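Local coordinates for 3-oxoacyl-[acyl-carrier protein] synthase (Thermus thermophilus, PDB 1UB7) that probably catalyses the condensation of acetyl-CoA with malonyl-ACP that initiates fatty acid synthesis, working as a homodimer, at residues Asp88-Val93 / Ala103-Ala108. Numbering follows the deposited sequence.
Sequences DTAALV and AYDLLA
Asp105 reaches from strand 102-107 to the N-terminus of helix 89-96, joining the helix and second strand of a beta-alpha-beta unit in this thiolase-like fold. Its CG lies beside its own backbone N and opposite the carbonyl carbon (chi1 -68°), a turn that brings the carboxylate up to the first helical turn. Both oxygens accept backbone amides on their syn sides, 19° out of the carboxylate plane: Thr89 N gives OD2 of Asp105 a fairly straight bond of 2.8 Å, and Ala90 N gives OD1 of Asp105 a more bent one of 2.9 Å. This two-pronged grip fixes the rotation of the carboxylate, whose negative charge probably suits the helix N-terminus. An asparagine here would probably lose one of the two amide bonds, leaving an N-H of the first turn without its acceptor. Ala91 N donates to OD2 of the N-cap Asp88, approaching from above the carboxylate plane (53° out of it). Asp105 and Leu107 also pair with an antiparallel strand of the second subunit, continuing the sheet across the dimer. Alongside the polar bonds, the methyls of Ala90 and Ala103 touch, CB to CB at 3.5 Å.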
# COMPACT_ATOMS: atom_id res chain seq x y z
N ASP A 88 7.91 -5.71 -2.51
CA ASP A 88 6.47 -5.73 -2.66
C ASP A 88 6.11 -6.54 -3.90
O ASP A 88 6.90 -6.71 -4.83
CB ASP A 88 5.89 -4.32 -2.77
CG ASP A 88 6.57 -3.47 -3.85
OD1 ASP A 88 7.69 -3.00 -3.61
OD2 ASP A 88 5.99 -3.28 -4.94
N THR A 89 4.89 -7.03 -3.93
CA THR A 89 4.42 -7.83 -5.03
C THR A 89 4.31 -7.00 -6.31
O THR A 89 4.45 -7.55 -7.40
CB THR A 89 3.05 -8.45 -4.66
OG1 THR A 89 3.18 -9.07 -3.38
CG2 THR A 89 2.63 -9.49 -5.67
N ALA A 90 4.06 -5.69 -6.20
CA ALA A 90 3.96 -4.86 -7.41
C ALA A 90 5.30 -4.82 -8.12
O ALA A 90 5.36 -4.84 -9.34
CB ALA A 90 3.51 -3.45 -7.09
N ALA A 91 6.38 -4.78 -7.35
CA ALA A 91 7.70 -4.77 -7.96
C ALA A 91 7.93 -6.09 -8.73
O ALA A 91 8.53 -6.09 -9.80
CB ALA A 91 8.76 -4.56 -6.90
N LEU A 92 7.44 -7.20 -8.19
CA LEU A 92 7.61 -8.49 -8.86
C LEU A 92 6.82 -8.50 -10.18
O LEU A 92 7.27 -9.05 -11.18
CB LEU A 92 7.13 -9.64 -7.95
CG LEU A 92 7.75 -9.72 -6.55
CD1 LEU A 92 7.13 -10.87 -5.75
CD2 LEU A 92 9.24 -9.90 -6.67
N VAL A 93 5.64 -7.88 -10.17
CA VAL A 93 4.80 -7.82 -11.37
C VAL A 93 5.47 -6.93 -12.41
O VAL A 93 5.49 -7.25 -13.60
CB VAL A 93 3.39 -7.25 -11.06
CG1 VAL A 93 2.64 -6.95 -12.35
CG2 VAL A 93 2.61 -8.24 -10.22
N ALA A 103 6.28 0.98 -8.54
CA ALA A 103 5.39 -0.07 -8.04
C ALA A 103 5.25 -0.16 -6.53
O ALA A 103 6.21 0.05 -5.80
CB ALA A 103 5.89 -1.43 -8.57
N TYR A 104 4.05 -0.49 -6.07
CA TYR A 104 3.85 -0.66 -4.65
C TYR A 104 2.61 -1.49 -4.33
O TYR A 104 1.70 -1.60 -5.15
CB TYR A 104 3.76 0.70 -3.99
CG TYR A 104 2.49 1.48 -4.26
CD1 TYR A 104 1.33 1.22 -3.53
CD2 TYR A 104 2.47 2.53 -5.17
CE1 TYR A 104 0.19 2.00 -3.70
CE2 TYR A 104 1.33 3.31 -5.35
CZ TYR A 104 0.20 3.05 -4.61
OH TYR A 104 -0.91 3.84 -4.79
N ASP A 105 2.58 -2.08 -3.14
CA ASP A 105 1.41 -2.85 -2.72
C ASP A 105 0.54 -1.94 -1.87
O ASP A 105 1.04 -1.13 -1.10
CB ASP A 105 1.79 -4.07 -1.86
CG ASP A 105 2.52 -5.12 -2.65
OD1 ASP A 105 2.47 -5.03 -3.89
OD2 ASP A 105 3.12 -6.03 -2.04
N LEU A 106 -0.77 -2.08 -2.01
CA LEU A 106 -1.71 -1.29 -1.25
C LEU A 106 -2.51 -2.23 -0.32
O LEU A 106 -3.19 -3.15 -0.78
CB LEU A 106 -2.64 -0.55 -2.23
CG LEU A 106 -3.72 0.41 -1.68
CD1 LEU A 106 -4.07 1.48 -2.72
CD2 LEU A 106 -4.97 -0.40 -1.26
N LEU A 107 -2.41 -2.01 0.99
CA LEU A 107 -3.16 -2.84 1.94
C LEU A 107 -4.31 -2.06 2.56
O LEU A 107 -4.09 -1.09 3.29
CB LEU A 107 -2.24 -3.36 3.04
CG LEU A 107 -1.35 -4.54 2.64
CD1 LEU A 107 -0.56 -4.21 1.38
CD2 LEU A 107 -0.44 -4.85 3.76
N ALA A 108 -5.53 -2.46 2.25
CA ALA A 108 -6.72 -1.80 2.77
C ALA A 108 -7.90 -2.79 2.86
O ALA A 108 -9.06 -2.42 2.73
CB ALA A 108 -7.09 -0.62 1.87
O HOH W 1 8.24 -1.24 -5.27